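Local coordinates for outer membrane protein assembly factor BamA (Haemophilus ducreyi, PDB 4K3C) that probably serves in the outer membrane assembly machinery that folds and inserts beta-barrel proteins, here as the barrel with only part of its POTRA region, at residues T200-V205 against E228-S233; A240-T245 against L273-R278. One frame throughout, in Å; residues are numbered along the deposited sequence.

Interaction 1: T200-V205 against E228-S233; sequences TDSTNV and EDYDNS
Y230 lays its ring beside D201: CE1 lies 3.6 Å from D201 CB, and the two side chains lie side by side, pointing the same way, with carboxylate and ring planes 20° apart. S202 CB sits at the edge of the same ring, near its plane. A small residue suits this position because it leaves room for a broad ring on the opposite strand. With CG of Y230 anti to the backbone N (chi1 -173°), the ring is carried across to the D201 side. One step along the same face, E228 stretches out an extended chain beside N204, and its OE1 comes 3.2 Å from S202 OG, a possible hydrogen bond that is not settled.

On the other face T203 and D229 touch each other lightly, side by side, with T203 OG1 3.7 Å from D229 CB; T203 also touches R198, and D229 touches K244. The joining here is done by the backbone: D229 N donates to T203 O over 2.9 Å in a nearly straight bond, and T203 N returns one to D229 O over 3.2 Å, from above the carbonyl plane. At the loop end D231 N donates to D201 O. Beyond it D231 OD1 takes the backbone N of S233 at 3.1 Å, an Asx turn where the strand ends. Second-shell charges hold the acidic ends: R235 forms a salt bridge with D201 OD2, and R243 one with E228 OE2.

The short segments 202-205 and 228-231 are antiparallel (174°), with axes 4.7 Å apart. They belong to the BamA barrel wall at the end remote from the POTRA domains. Strand 190-198 flanks 202-211 on one side, while strand 242-254 flanks 220-231 on the other.

Interaction 2: A240-T245 against L273-R278; sequences AYKRKT and LRNVER
L273 spreads its two methyl branches over two neighbours on the facing segment. CD1 meets R243 CG at 3.6 Å, the two side chains lying side by side and pointing the same way, while CD2 comes obliquely to the Y241 ring, 4.0 Å from CD1 of that ring. A branched leucine suits this place because it can touch both at once. R243 offers it only its aliphatic part: a bend at chi3 (63°) carries the guanidinium away, to a salt bridge with E228. Y241 also presents CB to V276 CG2 at 4.1 Å, which extends the apolar patch past the end of the strand.

The opposite face is long-chained and basic. K242 and R274 pass at a slant, CB of K242 3.6 Å from CG of R274. Farther out, the extended lysine crosses N275 at about a right angle, K242 CE 3.7 Å from N275 ND2, although N275 is poorly ordered.

Between the faces, K242 and R274 exchange two backbone hydrogen bonds, K242 N to R274 O (3.2 Å) and R274 N to K242 O (3.1 Å), an antiparallel hydrogen-bonded pair at the open end of the hairpin of strands 242-254 and 260-274.

The chemistry is thus divided: backbone bonds set the register, apolar carbons meet on the face of Y241, R243 and L273, and K242 and R274 meet through methylenes, their charged ends apart. K244 and R302 bring further positive charge near R274, probably raising the local positive potential.

Both contacts join neighbouring antiparallel strands of the same barrel wall, and they lie in series along the chain, with centres about 11 Å apart. Interaction 1 is the more superficial and chiefly polar, rich in acidic residues, whereas interaction 2 is partly buried and sets aliphatic carbon on one face against basic chains on the other. Strands 220-231 and 242-254 are themselves neighbours, so the two contacts meet directly: the E228-R243 salt bridge ties them together, a probable backbone hydrogen bond runs from E228 to T245, and the rings of Y230 and Y241 come together with planes about 35° apart. In the salt bridge the acidic partner comes from interaction 1 and the basic one from interaction 2.

Interaction 1: T200-V205 against E228-S233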
loop_
_atom_site.group_PDB
_atom_site.type_symbol
_atom_site.label_atom_id
_atom_site.label_comp_id
_atom_site.label_asym_id
_atom_site.label_seq_id
_atom_site.Cartn_x
_atom_site.Cartn_y
_atom_site.Cartn_z
ATOM N N THR A 200 10.692 -3.826 20.637
ATOM C CA THR A 200 10.931 -3.720 22.073
ATOM C C THR A 200 9.602 -3.492 22.771
ATOM O O THR A 200 9.480 -3.744 23.972
ATOM C CB THR A 200 11.879 -2.564 22.446
ATOM O OG1 THR A 200 11.751 -1.509 21.482
ATOM C CG2 THR A 200 13.327 -3.050 22.506
ATOM N N ASP A 201 8.611 -3.022 22.014
ATOM C CA ASP A 201 7.318 -2.644 22.582
ATOM C C ASP A 201 6.284 -3.763 22.521
ATOM O O ASP A 201 5.418 -3.866 23.402
ATOM C CB ASP A 201 6.763 -1.364 21.936
ATOM C CG ASP A 201 7.405 -0.102 22.487
ATOM O OD1 ASP A 201 7.302 0.147 23.706
ATOM O OD2 ASP A 201 8.004 0.653 21.698
ATOM N N SER A 202 6.363 -4.602 21.492
ATOM C CA SER A 202 5.456 -5.749 21.429
ATOM C C SER A 202 5.974 -6.999 20.711
ATOM O O SER A 202 7.003 -6.992 20.043
ATOM C CB SER A 202 4.095 -5.333 20.841
ATOM O OG SER A 202 4.248 -4.620 19.629
ATOM N N THR A 203 5.241 -8.087 20.889
ATOM C CA THR A 203 5.326 -9.208 19.978
ATOM C C THR A 203 3.915 -9.402 19.435
ATOM O O THR A 203 2.943 -9.314 20.181
ATOM C CB THR A 203 5.804 -10.484 20.675
ATOM O OG1 THR A 203 4.882 -10.818 21.710
ATOM C CG2 THR A 203 7.176 -10.283 21.293
ATOM N N ASN A 204 3.788 -9.632 18.138
ATOM C CA ASN A 204 2.468 -9.736 17.557
ATOM C C ASN A 204 2.400 -10.936 16.645
ATOM O O ASN A 204 3.162 -11.055 15.699
ATOM C CB ASN A 204 2.117 -8.476 16.769
ATOM C CG ASN A 204 2.931 -7.255 17.200
ATOM O OD1 ASN A 204 2.408 -6.344 17.848
ATOM N ND2 ASN A 204 4.213 -7.224 16.821
ATOM N N VAL A 205 1.488 -11.837 16.945
ATOM C CA VAL A 205 1.241 -12.971 16.089
ATOM C C VAL A 205 -0.061 -12.706 15.359
ATOM O O VAL A 205 -0.944 -12.020 15.860
ATOM C CB VAL A 205 1.145 -14.264 16.906
ATOM C CG1 VAL A 205 0.930 -15.484 16.006
ATOM C CG2 VAL A 205 2.390 -14.412 17.708
ATOM N N GLU A 228 -1.587 -9.458 20.320
ATOM C CA GLU A 228 -0.472 -8.556 20.524
ATOM C C GLU A 228 -0.173 -8.496 22.005
ATOM O O GLU A 228 -1.079 -8.353 22.819
ATOM C CB GLU A 228 -0.748 -7.146 19.992
ATOM C CG GLU A 228 0.358 -6.135 20.378
ATOM C CD GLU A 228 0.131 -4.716 19.853
ATOM O OE1 GLU A 228 1.104 -4.081 19.381
ATOM O OE2 GLU A 228 -1.012 -4.224 19.931
ATOM N N ASP A 229 1.105 -8.622 22.348
ATOM C CA ASP A 229 1.561 -8.438 23.716
ATOM C C ASP A 229 2.423 -7.192 23.799
ATOM O O ASP A 229 3.616 -7.259 23.523
ATOM C CB ASP A 229 2.355 -9.650 24.191
ATOM C CG ASP A 229 2.626 -9.616 25.683
ATOM O OD1 ASP A 229 1.770 -9.088 26.425
ATOM O OD2 ASP A 229 3.691 -10.113 26.117
ATOM N N TYR A 230 1.804 -6.069 24.177
ATOM C CA TYR A 230 2.457 -4.750 24.269
ATOM C C TYR A 230 3.018 -4.482 25.657
ATOM O O TYR A 230 2.374 -4.783 26.670
ATOM C CB TYR A 230 1.456 -3.654 23.936
ATOM C CG TYR A 230 2.029 -2.275 23.832
ATOM C CD1 TYR A 230 2.741 -1.891 22.715
ATOM C CD2 TYR A 230 1.830 -1.331 24.836
ATOM C CE1 TYR A 230 3.269 -0.603 22.599
ATOM C CE2 TYR A 230 2.346 -0.033 24.729
ATOM C CZ TYR A 230 3.065 0.319 23.603
ATOM O OH TYR A 230 3.600 1.580 23.463
ATOM N N ASP A 231 4.225 -3.927 25.698
ATOM C CA ASP A 231 4.864 -3.584 26.961
ATOM C C ASP A 231 5.875 -2.494 26.741
ATOM O O ASP A 231 6.896 -2.679 26.102
ATOM C CB ASP A 231 5.538 -4.782 27.605
ATOM C CG ASP A 231 6.208 -4.433 28.930
ATOM O OD1 ASP A 231 6.307 -3.228 29.271
ATOM O OD2 ASP A 231 6.646 -5.379 29.629
ATOM N N ASN A 232 5.612 -1.397 27.412
ATOM C CA ASN A 232 6.043 -0.079 27.014
ATOM C C ASN A 232 7.134 0.430 27.964
ATOM O O ASN A 232 7.668 1.528 27.807
ATOM C CB ASN A 232 4.773 0.763 27.086
ATOM C CG ASN A 232 5.010 2.195 26.881
ATOM O OD1 ASN A 232 4.981 2.973 27.832
ATOM N ND2 ASN A 232 5.226 2.586 25.629
ATOM N N SER A 233 7.487 -0.419 28.927
ATOM C CA SER A 233 8.197 -0.009 30.137
ATOM C C SER A 233 9.554 0.661 29.935
ATOM O O SER A 233 10.061 1.325 30.842
ATOM C CB SER A 233 8.343 -1.205 31.072
ATOM O OG SER A 233 7.152 -1.971 31.097
#

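Interaction 2: A240-T245 against L273-R278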
loop_
_atom_site.group_PDB
_atom_site.type_symbol
_atom_site.label_atom_id
_atom_site.label_comp_id
_atom_site.label_asym_id
_atom_site.label_seq_id
_atom_site.Cartn_x
_atom_site.Cartn_y
_atom_site.Cartn_z
ATOM N N ALA A 240 4.063 4.284 31.294
ATOM C CA ALA A 240 4.152 2.951 30.785
ATOM C C ALA A 240 2.882 2.253 31.184
ATOM O O ALA A 240 2.203 2.680 32.123
ATOM C CB ALA A 240 5.338 2.258 31.375
ATOM N N TYR A 241 2.553 1.204 30.443
ATOM C CA TYR A 241 1.445 0.335 30.791
ATOM C C TYR A 241 1.725 -0.985 30.100
ATOM O O TYR A 241 2.610 -1.054 29.249
ATOM C CB TYR A 241 0.104 0.938 30.346
ATOM C CG TYR A 241 -0.008 1.189 28.854
ATOM C CD1 TYR A 241 -0.449 0.187 27.994
ATOM C CD2 TYR A 241 0.315 2.428 28.303
ATOM C CE1 TYR A 241 -0.556 0.408 26.637
ATOM C CE2 TYR A 241 0.211 2.653 26.952
ATOM C CZ TYR A 241 -0.228 1.643 26.122
ATOM O OH TYR A 241 -0.339 1.859 24.766
ATOM N N LYS A 242 1.004 -2.035 30.476
ATOM C CA LYS A 242 1.076 -3.287 29.730
ATOM C C LYS A 242 -0.287 -3.637 29.157
ATOM O O LYS A 242 -1.291 -3.593 29.864
ATOM C CB LYS A 242 1.621 -4.413 30.598
ATOM C CG LYS A 242 3.122 -4.285 30.854
ATOM C CD LYS A 242 3.531 -4.931 32.179
ATOM C CE LYS A 242 4.853 -4.395 32.681
ATOM N NZ LYS A 242 5.280 -5.106 33.913
ATOM N N ARG A 243 -0.312 -3.953 27.862
ATOM C CA ARG A 243 -1.556 -4.293 27.184
ATOM C C ARG A 243 -1.436 -5.612 26.456
ATOM O O ARG A 243 -0.478 -5.853 25.731
ATOM C CB ARG A 243 -1.958 -3.211 26.187
ATOM C CG ARG A 243 -3.395 -3.332 25.706
ATOM C CD ARG A 243 -3.639 -2.490 24.476
ATOM N NE ARG A 243 -2.813 -2.936 23.357
ATOM C CZ ARG A 243 -1.878 -2.201 22.759
ATOM N NH1 ARG A 243 -1.190 -2.716 21.746
ATOM N NH2 ARG A 243 -1.629 -0.954 23.165
ATOM N N LYS A 244 -2.417 -6.470 26.652
ATOM C CA LYS A 244 -2.426 -7.756 25.988
ATOM C C LYS A 244 -3.705 -7.728 25.200
ATOM O O LYS A 244 -4.778 -7.473 25.754
ATOM C CB LYS A 244 -2.461 -8.880 27.024
ATOM C CG LYS A 244 -1.986 -10.236 26.549
ATOM C CD LYS A 244 -1.894 -11.193 27.750
ATOM C CE LYS A 244 -1.248 -12.538 27.405
ATOM N NZ LYS A 244 -1.133 -13.428 28.599
ATOM N N THR A 245 -3.627 -7.923 23.896
ATOM C CA THR A 245 -4.881 -7.939 23.193
ATOM C C THR A 245 -5.012 -9.032 22.163
ATOM O O THR A 245 -4.042 -9.410 21.511
ATOM C CB THR A 245 -5.259 -6.582 22.589
ATOM O OG1 THR A 245 -5.635 -6.781 21.221
ATOM C CG2 THR A 245 -4.121 -5.613 22.680
ATOM N N LEU A 273 -5.473 -4.913 30.304
ATOM C CA LEU A 273 -4.372 -4.075 30.776
ATOM C C LEU A 273 -3.986 -4.351 32.226
ATOM O O LEU A 273 -4.844 -4.473 33.098
ATOM C CB LEU A 273 -4.674 -2.589 30.550
ATOM C CG LEU A 273 -4.569 -2.124 29.087
ATOM C CD1 LEU A 273 -5.813 -2.461 28.270
ATOM C CD2 LEU A 273 -4.228 -0.632 28.980
ATOM N N ARG A 274 -2.680 -4.467 32.458
ATOM C CA ARG A 274 -2.105 -4.701 33.783
ATOM C C ARG A 274 -1.022 -3.634 34.004
ATOM O O ARG A 274 -0.653 -2.921 33.053
ATOM C CB ARG A 274 -1.514 -6.114 33.863
ATOM C CG ARG A 274 -0.175 -6.300 33.128
ATOM C CD ARG A 274 0.025 -7.726 32.600
ATOM N NE ARG A 274 -0.080 -8.732 33.655
ATOM C CZ ARG A 274 -0.385 -10.014 33.450
ATOM N NH1 ARG A 274 -0.625 -10.460 32.218
ATOM N NH2 ARG A 274 -0.454 -10.853 34.483
ATOM N N ASN A 275 -0.507 -3.538 35.233
ATOM C CA ASN A 275 0.370 -2.435 35.613
ATOM C C ASN A 275 -0.556 -1.224 35.595
ATOM O O ASN A 275 -1.564 -1.218 36.309
ATOM C CB ASN A 275 1.577 -2.323 34.646
ATOM C CG ASN A 275 2.548 -1.191 34.990
ATOM O OD1 ASN A 275 2.155 -0.139 35.489
ATOM N ND2 ASN A 275 3.825 -1.400 34.679
ATOM N N VAL A 276 -0.261 -0.247 34.737
ATOM C CA VAL A 276 -0.983 1.030 34.688
ATOM C C VAL A 276 -0.885 1.735 36.027
ATOM O O VAL A 276 -1.728 1.521 36.905
ATOM C CB VAL A 276 -2.463 0.871 34.330
ATOM C CG1 VAL A 276 -3.010 2.204 33.881
ATOM C CG2 VAL A 276 -2.644 -0.160 33.233
ATOM N N GLU A 277 0.129 2.589 36.171
ATOM C CA GLU A 277 0.531 3.068 37.496
ATOM C C GLU A 277 -0.307 4.207 38.034
ATOM O O GLU A 277 0.090 4.876 38.983
ATOM C CB GLU A 277 2.034 3.393 37.563
ATOM C CG GLU A 277 2.449 4.771 37.081
ATOM C CD GLU A 277 3.219 5.532 38.147
ATOM O OE1 GLU A 277 2.698 5.660 39.276
ATOM O OE2 GLU A 277 4.346 5.994 37.857
ATOM N N ARG A 278 -1.475 4.399 37.433
ATOM C CA ARG A 278 -2.488 5.311 37.963
ATOM C C ARG A 278 -2.110 6.782 37.883
ATOM O O ARG A 278 -1.495 7.333 38.795
ATOM C CB ARG A 278 -2.903 4.935 39.394
ATOM C CG ARG A 278 -4.034 5.784 39.951
ATOM C CD ARG A 278 -4.513 5.289 41.312
ATOM N NE ARG A 278 -5.689 6.035 41.750
ATOM C CZ ARG A 278 -5.851 6.543 42.966
ATOM N NH1 ARG A 278 -4.919 6.380 43.894
ATOM N NH2 ARG A 278 -6.954 7.213 43.254
#